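Local coordinates for serine-rich secreted cell wall anchored (LPXTG-motif ) protein (PDB 5NXK) that probably mediates adhesion of a gut Lactobacillus to its host, as the beta-solenoid part of a serine-rich repeat protein anchored in the cell wall, at residues G157-A162 and A183-M188; V177-S182 and M213-N218; N218-I223 and A245-V250; G280-V285 and A299-Q304. All coordinates share one frame; numbering follows the deposited sequence.

Contact 1 of 4, residues G157-A162 and A183-M188; sequences GDKTTA and ATDIDM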
# COMPACT_ATOMS: atom_id res chain seq x y z
N GLY A 157 -15.90 11.95 8.27
CA GLY A 157 -16.58 10.68 8.34
C GLY A 157 -15.62 9.53 8.09
O GLY A 157 -14.47 9.76 7.73
N ASP A 158 -16.10 8.31 8.30
CA ASP A 158 -15.28 7.11 8.15
C ASP A 158 -14.92 6.90 6.70
O ASP A 158 -15.77 7.07 5.82
CB ASP A 158 -16.01 5.86 8.66
CG ASP A 158 -16.16 5.84 10.17
OD1 ASP A 158 -15.53 6.68 10.86
OD2 ASP A 158 -16.90 4.97 10.67
N LYS A 159 -13.68 6.50 6.44
CA LYS A 159 -13.26 6.22 5.07
C LYS A 159 -12.60 4.86 5.02
O LYS A 159 -11.95 4.45 5.98
CB LYS A 159 -12.29 7.29 4.54
CG LYS A 159 -12.79 8.72 4.61
CD LYS A 159 -13.97 8.98 3.67
CE LYS A 159 -14.51 10.40 3.87
NZ LYS A 159 -15.69 10.70 3.00
N THR A 160 -12.76 4.16 3.90
CA THR A 160 -12.09 2.89 3.67
C THR A 160 -10.93 3.12 2.73
O THR A 160 -10.89 4.14 2.04
CB THR A 160 -13.02 1.85 3.06
OG1 THR A 160 -13.60 2.39 1.86
CG2 THR A 160 -14.13 1.48 4.04
N THR A 161 -9.98 2.19 2.70
CA THR A 161 -8.82 2.38 1.86
C THR A 161 -8.30 1.07 1.29
O THR A 161 -8.46 0.02 1.90
CB THR A 161 -7.66 3.07 2.65
OG1 THR A 161 -6.56 3.32 1.77
CG2 THR A 161 -7.20 2.20 3.82
N ALA A 162 -7.68 1.14 0.11
CA ALA A 162 -7.07 -0.04 -0.53
C ALA A 162 -5.73 -0.40 0.10
O ALA A 162 -5.36 -1.57 0.14
CB ALA A 162 -6.89 0.20 -2.01
N ALA A 183 -13.81 -0.25 -4.95
CA ALA A 183 -14.25 -0.82 -3.68
C ALA A 183 -14.08 0.10 -2.48
O ALA A 183 -14.86 0.03 -1.53
CB ALA A 183 -13.49 -2.11 -3.43
N THR A 184 -13.05 0.94 -2.50
CA THR A 184 -12.74 1.72 -1.31
C THR A 184 -12.62 3.22 -1.58
O THR A 184 -12.46 3.64 -2.73
CB THR A 184 -11.44 1.19 -0.65
OG1 THR A 184 -10.39 1.15 -1.63
CG2 THR A 184 -11.67 -0.24 -0.11
N ASP A 185 -12.69 4.02 -0.51
CA ASP A 185 -12.72 5.48 -0.65
C ASP A 185 -11.36 6.07 -0.97
O ASP A 185 -11.26 7.17 -1.51
CB ASP A 185 -13.25 6.13 0.63
CG ASP A 185 -14.66 5.67 0.99
OD1 ASP A 185 -15.49 5.51 0.07
OD2 ASP A 185 -14.93 5.50 2.20
N ILE A 186 -10.30 5.37 -0.57
CA ILE A 186 -8.95 5.92 -0.66
C ILE A 186 -8.03 4.88 -1.32
O ILE A 186 -8.12 3.71 -0.99
CB ILE A 186 -8.42 6.33 0.74
CG1 ILE A 186 -9.38 7.32 1.41
CG2 ILE A 186 -7.01 6.93 0.64
CD1 ILE A 186 -9.01 7.64 2.86
N ASP A 187 -7.18 5.30 -2.26
CA ASP A 187 -6.26 4.36 -2.90
C ASP A 187 -5.05 4.06 -2.00
O ASP A 187 -4.67 2.90 -1.83
CB ASP A 187 -5.76 4.89 -4.25
CG ASP A 187 -6.88 5.07 -5.29
OD1 ASP A 187 -7.96 4.45 -5.15
OD2 ASP A 187 -6.66 5.83 -6.26
N MET A 188 -4.45 5.11 -1.43
CA MET A 188 -3.30 4.94 -0.53
C MET A 188 -3.49 5.80 0.70
O MET A 188 -3.57 7.02 0.59
CB MET A 188 -1.99 5.35 -1.21
CG MET A 188 -1.57 4.49 -2.39
SD MET A 188 -0.08 5.19 -3.16
CE MET A 188 0.30 3.93 -4.38
O HOH W 1 -17.03 4.84 4.03
O HOH W 2 -15.80 1.32 1.04
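Thr160 and Asp185 grip each other by an exchange of backbone and side-chain hydrogen bonds. The amide N of Thr160 donates to Asp185 OD2 at 3.1 Å, reaching the anti side of that oxygen from 35° out of the carboxylate plane. In return Asp185 N donates to Thr160 OG1 over 3.0 Å. Chi1 near 55° places OG1 between the threonine's own backbone N and carbonyl carbon, where it can accept from Asp185 N; this also brings OG1 against the CA and CB of Thr184.

Next along the chain the backbones meet at a single bridge between Thr161 and Ile186. Ala162 N gives a nearly straight bond to Ile186 O (2.8 Å, 161° at the hydrogen), and the same oxygen receives a CA-H contact from Thr161. The bond from Ile186 N to Thr160 O is weak and strongly bent. Apolar contact is slight: Ile186 CD1 lies 3.7 Å from Lys159 CB; the NZ of that lysine forms a salt bridge with Glu220.

Two waters extend the polar network. One donates to both Asp158 O and Asp185 OD2, with 2.9 Å to the carboxylate oxygen; the other lies between Thr160 OG1 and Ala183 O. Farther out, Thr184 OG1 is bonded to Asn181 ND2. The peptide N-H and the water would favour negative charge on Asp185 OD2, while the nearby Glu220 carboxylate probably works against it, an effect Lys159 probably offsets in part. The contact between 157-162 and 183-188 is held chiefly by polar bonds.

Contact 2 of 4, residues V177-S182 and M213-N218; sequences VVLNNS and MENIGN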
# COMPACT_ATOMS: atom_id res chain seq x y z
N VAL A 177 3.27 0.81 -12.22
CA VAL A 177 2.32 0.45 -11.19
C VAL A 177 0.97 1.03 -11.51
O VAL A 177 0.87 2.23 -11.82
CB VAL A 177 2.80 0.92 -9.81
CG1 VAL A 177 1.75 0.64 -8.74
CG2 VAL A 177 4.14 0.26 -9.46
N VAL A 178 -0.05 0.19 -11.42
CA VAL A 178 -1.42 0.57 -11.69
C VAL A 178 -2.25 0.20 -10.47
O VAL A 178 -2.09 -0.88 -9.91
CB VAL A 178 -1.97 -0.15 -12.94
CG1 VAL A 178 -3.44 0.15 -13.13
CG2 VAL A 178 -1.17 0.24 -14.19
N LEU A 179 -3.11 1.10 -10.01
CA LEU A 179 -4.05 0.73 -8.95
C LEU A 179 -5.46 1.04 -9.43
O LEU A 179 -5.78 2.19 -9.73
CB LEU A 179 -3.72 1.46 -7.65
CG LEU A 179 -4.46 1.04 -6.38
CD1 LEU A 179 -3.63 1.47 -5.14
CD2 LEU A 179 -5.89 1.58 -6.29
N ASN A 180 -6.28 -0.00 -9.47
CA ASN A 180 -7.66 0.08 -9.91
C ASN A 180 -8.56 -0.03 -8.70
O ASN A 180 -8.47 -0.99 -7.95
CB ASN A 180 -7.97 -1.03 -10.91
CG ASN A 180 -7.08 -0.97 -12.14
OD1 ASN A 180 -6.96 0.08 -12.77
ND2 ASN A 180 -6.41 -2.08 -12.46
N ASN A 181 -9.41 0.96 -8.46
CA ASN A 181 -10.21 0.93 -7.25
C ASN A 181 -11.69 1.02 -7.57
O ASN A 181 -12.17 2.02 -8.11
CB ASN A 181 -9.78 2.06 -6.30
CG ASN A 181 -10.30 1.87 -4.88
OD1 ASN A 181 -11.22 1.10 -4.63
ND2 ASN A 181 -9.70 2.59 -3.93
N SER A 182 -12.42 -0.04 -7.25
CA SER A 182 -13.86 -0.03 -7.38
C SER A 182 -14.51 -0.47 -6.07
O SER A 182 -15.62 -0.99 -6.06
CB SER A 182 -14.30 -0.94 -8.54
OG SER A 182 -13.80 -2.26 -8.35
N MET A 213 -3.38 5.79 -11.22
CA MET A 213 -4.51 5.57 -10.32
C MET A 213 -5.69 6.40 -10.80
O MET A 213 -6.03 7.44 -10.23
CB MET A 213 -4.14 5.87 -8.86
CG MET A 213 -2.80 5.28 -8.43
SD MET A 213 -2.60 5.08 -6.63
CE MET A 213 -2.49 6.80 -6.18
N GLU A 214 -6.30 5.93 -11.89
CA GLU A 214 -7.38 6.65 -12.54
C GLU A 214 -8.70 6.12 -12.02
O GLU A 214 -9.31 5.24 -12.63
CB GLU A 214 -7.27 6.49 -14.06
CG GLU A 214 -6.07 7.25 -14.62
CD GLU A 214 -5.90 7.07 -16.12
OE1 GLU A 214 -5.90 5.91 -16.59
OE2 GLU A 214 -5.75 8.09 -16.82
N ASN A 215 -9.15 6.67 -10.90
CA ASN A 215 -10.23 6.08 -10.13
C ASN A 215 -11.34 7.07 -9.83
O ASN A 215 -12.05 6.96 -8.83
CB ASN A 215 -9.66 5.49 -8.85
CG ASN A 215 -8.73 4.32 -9.12
OD1 ASN A 215 -9.07 3.43 -9.90
ND2 ASN A 215 -7.56 4.31 -8.48
N ILE A 216 -11.50 8.02 -10.75
CA ILE A 216 -12.46 9.10 -10.60
C ILE A 216 -13.91 8.58 -10.50
O ILE A 216 -14.78 9.25 -9.96
CB ILE A 216 -12.31 10.11 -11.77
CG1 ILE A 216 -13.00 11.44 -11.45
CG2 ILE A 216 -12.78 9.52 -13.09
CD1 ILE A 216 -12.41 12.60 -12.20
N GLY A 217 -14.16 7.38 -11.02
CA GLY A 217 -15.47 6.77 -10.90
C GLY A 217 -15.79 6.26 -9.49
O GLY A 217 -16.94 5.94 -9.17
N ASN A 218 -14.78 6.20 -8.62
CA ASN A 218 -14.93 5.48 -7.36
C ASN A 218 -14.27 6.15 -6.15
O ASN A 218 -14.88 6.30 -5.10
CB ASN A 218 -14.35 4.08 -7.51
CG ASN A 218 -14.27 3.33 -6.18
OD1 ASN A 218 -15.20 2.61 -5.82
ND2 ASN A 218 -13.16 3.51 -5.46
O HOH W 3 -5.86 3.22 -12.56
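The amide of Asn215 lies against the edge of the strand that carries Leu179 and Asn181, one end on each residue. Its ND2 donates to Leu179 O at 3.0 Å, with that oxygen near the Asn215 amide plane but the nitrogen 42° above the carbonyl plane. Its OD1 accepts from Asn181 N over 2.9 Å, again with the donor above the plane of the accepting C=O. Asn215 has CG anti to its own carbonyl carbon (chi1 -66°), which swings the amide toward the strand, so that a side chain takes up a peptide C=O and N-H beyond Glu214.

Asn181 and Asn218 cross at about a right angle, their amide planes 38° apart. Asn218 CB comes to 3.1 Å from Asn181 O, and its ND2 is bonded to Thr184 O; Asn181 ND2 reaches Asp187 and Thr184. Earlier in the two segments, Leu179 crosses Met213 at a slant, with Leu179 CB 3.9 Å from Met213 SD and CD1 also beside the sulfur. This apolar pair is buried and borders Asp187, which also accepts a bond from Asn215 ND2.

A water accepts from Glu214 N at 2.8 Å and also lies by Leu179 O, so side chain and water both take up backbone groups here. Asparagine side chains bonded to the backbone of the neighbouring coil at a turn, over an apolar interior, fit the corner of a parallel beta-solenoid, here the one leading from the sheet of strands 176-181 and 210-214 toward strands 186-191 and 221-226.

Contact 3 of 4, residues N218-I223 and A245-V250; sequences NTEYNI and AKVDNV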
# COMPACT_ATOMS: atom_id res chain seq x y z
N ASN A 218 -14.78 6.20 -8.62
CA ASN A 218 -14.93 5.48 -7.36
C ASN A 218 -14.27 6.15 -6.15
O ASN A 218 -14.88 6.30 -5.10
CB ASN A 218 -14.35 4.08 -7.51
CG ASN A 218 -14.27 3.33 -6.18
OD1 ASN A 218 -15.20 2.61 -5.82
ND2 ASN A 218 -13.16 3.51 -5.46
N THR A 219 -13.01 6.52 -6.31
CA THR A 219 -12.17 6.93 -5.19
C THR A 219 -12.40 8.38 -4.79
O THR A 219 -12.54 9.25 -5.65
CB THR A 219 -10.71 6.69 -5.56
OG1 THR A 219 -10.50 5.28 -5.72
CG2 THR A 219 -9.77 7.22 -4.50
N GLU A 220 -12.45 8.66 -3.49
CA GLU A 220 -12.54 10.04 -3.03
C GLU A 220 -11.18 10.73 -2.99
O GLU A 220 -11.03 11.83 -3.49
CB GLU A 220 -13.21 10.11 -1.66
CG GLU A 220 -14.64 9.60 -1.67
CD GLU A 220 -15.36 9.81 -0.35
OE1 GLU A 220 -16.18 10.75 -0.26
OE2 GLU A 220 -15.09 9.05 0.60
N TYR A 221 -10.18 10.07 -2.40
CA TYR A 221 -8.81 10.61 -2.40
C TYR A 221 -7.85 9.55 -2.92
O TYR A 221 -7.89 8.42 -2.46
CB TYR A 221 -8.32 11.01 -1.01
CG TYR A 221 -9.34 11.53 -0.04
CD1 TYR A 221 -10.20 12.56 -0.38
CD2 TYR A 221 -9.44 10.98 1.23
CE1 TYR A 221 -11.13 13.04 0.52
CE2 TYR A 221 -10.37 11.45 2.14
CZ TYR A 221 -11.22 12.47 1.78
OH TYR A 221 -12.14 12.94 2.68
N ASN A 222 -6.98 9.90 -3.87
CA ASN A 222 -5.98 8.93 -4.32
C ASN A 222 -4.96 8.64 -3.21
O ASN A 222 -4.65 7.49 -2.90
CB ASN A 222 -5.25 9.42 -5.57
CG ASN A 222 -6.18 9.58 -6.76
OD1 ASN A 222 -6.35 10.68 -7.27
ND2 ASN A 222 -6.78 8.48 -7.21
N ILE A 223 -4.41 9.71 -2.63
CA ILE A 223 -3.39 9.58 -1.61
C ILE A 223 -3.75 10.44 -0.41
O ILE A 223 -3.97 11.64 -0.53
CB ILE A 223 -1.99 10.00 -2.13
CG1 ILE A 223 -1.59 9.17 -3.35
CG2 ILE A 223 -0.94 9.86 -1.02
CD1 ILE A 223 -0.26 9.64 -3.98
N ALA A 245 -9.60 11.23 -9.01
CA ALA A 245 -10.42 10.87 -7.86
C ALA A 245 -11.58 11.84 -7.80
O ALA A 245 -11.54 12.87 -8.46
CB ALA A 245 -9.61 10.90 -6.57
N LYS A 246 -12.62 11.54 -7.02
CA LYS A 246 -13.77 12.44 -6.94
C LYS A 246 -13.41 13.75 -6.23
O LYS A 246 -13.79 14.82 -6.69
CB LYS A 246 -14.96 11.78 -6.24
CG LYS A 246 -15.49 10.53 -6.93
CD LYS A 246 -16.60 9.90 -6.09
CE LYS A 246 -17.14 8.64 -6.73
NZ LYS A 246 -18.10 7.93 -5.83
N VAL A 247 -12.68 13.65 -5.12
CA VAL A 247 -12.47 14.83 -4.28
C VAL A 247 -11.07 15.43 -4.40
O VAL A 247 -10.92 16.51 -4.96
CB VAL A 247 -12.75 14.52 -2.80
CG1 VAL A 247 -12.75 15.80 -2.00
CG2 VAL A 247 -14.11 13.81 -2.66
N ASP A 248 -10.05 14.74 -3.89
CA ASP A 248 -8.67 15.25 -3.95
C ASP A 248 -7.73 14.18 -4.50
O ASP A 248 -7.98 13.00 -4.31
CB ASP A 248 -8.15 15.69 -2.56
CG ASP A 248 -9.11 16.61 -1.81
OD1 ASP A 248 -9.64 17.58 -2.39
OD2 ASP A 248 -9.30 16.38 -0.60
N ASN A 249 -6.65 14.58 -5.16
CA ASN A 249 -5.65 13.57 -5.55
C ASN A 249 -4.69 13.29 -4.39
O ASN A 249 -4.42 12.13 -4.09
CB ASN A 249 -4.87 14.01 -6.78
CG ASN A 249 -5.77 14.30 -7.95
OD1 ASN A 249 -5.81 15.44 -8.44
ND2 ASN A 249 -6.50 13.30 -8.41
N VAL A 250 -4.19 14.34 -3.75
CA VAL A 250 -3.38 14.19 -2.54
C VAL A 250 -3.98 15.04 -1.44
O VAL A 250 -4.21 16.24 -1.62
CB VAL A 250 -1.90 14.57 -2.73
CG1 VAL A 250 -1.11 14.33 -1.42
CG2 VAL A 250 -1.29 13.80 -3.89
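Asn222 runs alongside Asn249, both side chains pointing the same way with amide planes only 5° apart. From the start of the side chain, Asn222 CB sits 3.2 Å from Asn249 O. Its CG packs on the methyl of Ala245, 3.7 Å from that CB. At the tip OD1 accepts from Asn249 ND2 at 2.9 Å, a bond almost perfectly straight (177° at the hydrogen) and 1° out of the donor's amide plane. ND2, the other tip, turns to Asp187 OD2 and to Ser244 O, so both ends of the amide are engaged and its flip is fixed.

The backbones bracket this pair. Ile223 N donates to Asn249 O at 2.8 Å and Asn222 N to Asp248 O, as in a parallel sheet, while Glu220 O receives two donors, Val247 N and Asp248 N. Nearer the start, Lys246 N reaches Thr219 O at 2.7 Å.

On the face bearing Tyr221 and Asp248, the tyrosine ring has Val247 CB at its edge, 4.0 Å from CE1. The carboxylate of Asp248 lies beside this ring and makes a salt bridge with Arg251. Strand 221-226 is flanked by strands 186-191 and 248-252, and the asparagine pair belongs to an inward row that Asp187 precedes and Asn282, beside strand 283-285, continues.

Contact 4 of 4, residues G280-V285 and A299-Q304; sequences GSNFRV and ATLIKQ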
# COMPACT_ATOMS: atom_id res chain seq x y z
N GLY A 280 -13.06 18.60 -5.22
CA GLY A 280 -12.09 19.14 -4.28
C GLY A 280 -10.90 19.84 -4.92
O GLY A 280 -11.07 20.65 -5.84
N SER A 281 -9.69 19.53 -4.46
CA SER A 281 -8.49 20.16 -4.99
C SER A 281 -7.53 19.05 -5.34
O SER A 281 -7.51 18.02 -4.68
CB SER A 281 -7.84 21.10 -3.96
OG SER A 281 -8.79 22.00 -3.40
N ASN A 282 -6.73 19.23 -6.39
CA ASN A 282 -5.77 18.20 -6.76
C ASN A 282 -4.77 17.94 -5.61
O ASN A 282 -4.55 16.80 -5.21
CB ASN A 282 -5.04 18.59 -8.04
CG ASN A 282 -6.00 18.91 -9.17
OD1 ASN A 282 -6.32 20.07 -9.43
ND2 ASN A 282 -6.49 17.87 -9.83
N PHE A 283 -4.18 19.02 -5.10
CA PHE A 283 -3.36 18.92 -3.88
C PHE A 283 -4.12 19.67 -2.80
O PHE A 283 -4.24 20.90 -2.85
CB PHE A 283 -1.95 19.52 -4.08
CG PHE A 283 -1.09 18.79 -5.09
CD1 PHE A 283 -1.07 17.40 -5.15
CD2 PHE A 283 -0.28 19.51 -5.96
CE1 PHE A 283 -0.25 16.75 -6.07
CE2 PHE A 283 0.54 18.86 -6.88
CZ PHE A 283 0.55 17.49 -6.94
N ARG A 284 -4.68 18.94 -1.84
CA ARG A 284 -5.51 19.55 -0.81
C ARG A 284 -4.75 19.57 0.49
O ARG A 284 -4.51 18.52 1.08
CB ARG A 284 -6.82 18.78 -0.63
CG ARG A 284 -7.73 19.30 0.50
CD ARG A 284 -8.24 20.71 0.24
NE ARG A 284 -9.10 21.18 1.33
CZ ARG A 284 -9.18 22.43 1.77
NH1 ARG A 284 -8.45 23.40 1.20
NH2 ARG A 284 -10.00 22.73 2.77
N VAL A 285 -4.35 20.76 0.93
CA VAL A 285 -3.62 20.88 2.18
C VAL A 285 -4.29 21.92 3.07
O VAL A 285 -4.50 23.05 2.64
CB VAL A 285 -2.14 21.25 1.96
CG1 VAL A 285 -1.41 21.28 3.29
CG2 VAL A 285 -1.48 20.24 1.01
N ALA A 299 3.21 19.62 -15.33
CA ALA A 299 2.05 19.14 -14.61
C ALA A 299 0.79 19.78 -15.13
O ALA A 299 0.77 20.96 -15.50
CB ALA A 299 2.19 19.41 -13.11
N THR A 300 -0.27 18.98 -15.17
CA THR A 300 -1.59 19.45 -15.52
C THR A 300 -2.54 19.06 -14.40
O THR A 300 -2.65 17.88 -14.06
CB THR A 300 -2.06 18.85 -16.85
OG1 THR A 300 -1.15 19.26 -17.87
CG2 THR A 300 -3.48 19.32 -17.19
N LEU A 301 -3.20 20.06 -13.80
CA LEU A 301 -4.13 19.82 -12.70
C LEU A 301 -5.54 20.26 -13.10
O LEU A 301 -5.76 21.42 -13.41
CB LEU A 301 -3.69 20.56 -11.42
CG LEU A 301 -2.69 19.89 -10.48
CD1 LEU A 301 -1.40 19.56 -11.20
CD2 LEU A 301 -2.40 20.78 -9.26
N ILE A 302 -6.47 19.32 -13.09
CA ILE A 302 -7.81 19.57 -13.60
C ILE A 302 -8.87 19.38 -12.53
O ILE A 302 -8.79 18.46 -11.71
CB ILE A 302 -8.11 18.65 -14.82
CG1 ILE A 302 -7.18 19.01 -15.98
CG2 ILE A 302 -9.57 18.78 -15.26
CD1 ILE A 302 -7.10 17.94 -17.04
N LYS A 303 -9.85 20.27 -12.51
CA LYS A 303 -11.05 20.10 -11.71
C LYS A 303 -12.27 20.14 -12.64
O LYS A 303 -12.46 21.12 -13.37
CB LYS A 303 -11.15 21.19 -10.65
CG LYS A 303 -12.37 21.07 -9.73
CD LYS A 303 -12.72 22.42 -9.11
CE LYS A 303 -14.05 22.38 -8.39
NZ LYS A 303 -15.21 21.97 -9.24
N GLN A 304 -13.10 19.10 -12.62
CA GLN A 304 -14.31 19.12 -13.43
C GLN A 304 -15.28 20.12 -12.82
O GLN A 304 -15.18 20.41 -11.63
CB GLN A 304 -14.95 17.75 -13.51
CG GLN A 304 -14.04 16.69 -14.08
CD GLN A 304 -14.75 15.37 -14.28
OE1 GLN A 304 -15.95 15.24 -14.01
NE2 GLN A 304 -14.00 14.36 -14.72
O HOH W 4 -7.47 22.21 -11.21
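One direct hydrogen bond joins the segments, from Asn282 ND2 to Ile302 O at 3.0 Å. It is nearly straight (166° at the hydrogen) and the acceptor lies 10° out of the Asn282 amide plane, although the nitrogen stands above the plane of the carbonyl it meets. The same ND2 also serves Asn249 OD1. A water adds an indirect tie: it donates to Asn282 OD1 at 3.0 Å and, weakly, to Leu301 O.

Van der Waals contact centres on Leu301, which crosses Asn282 at a slant. Leu301 CG and CD2 both approach Asn282 CB, each at 3.6 Å, while Leu301 CB lies 3.3 Å from the amide oxygen Asn282 OD1. Phe283 meets the leucine at about a right angle, its CD2 4.1 Å from Leu301 CD2; the ring also packs on Val250 and Leu275.

The aliphatic part of Lys303 passes Gly280 O, and its NZ bends back to Gln304 O and Ile278 O.

Strands 283-285 and 298-303 are each outermost in their sheet, so this partly solvated corner lies at the C-terminal end of the stacked coils of a parallel beta-solenoid, where Asn282 extends the internal asparagine row to the final turn.

Overall arrangement
The contacts lie close together near one row of solenoid corners. Contacts 1 and 3 have centres about 9 Å apart and are coupled by Asp185 O to Glu220 N (2.7 Å) and by Asp187 OD1 to Thr219 OG1 (2.7 Å). Contact 2 joins both: it shares Asn218 with contact 3, and Asn218 ND2 reaches Thr184 O of contact 1 at 2.8 Å. Contact 4 follows contact 3 at about 10 Å between centres, linked by Arg284 N to Val250 O, while contacts 1 and 4 do not touch. Side-chain bonds run from Asp187 of contact 1 through Asn222 and Asn249 of contact 3 to Asn282 of contact 4, and Asn215 of contact 2 bonds to Asp187.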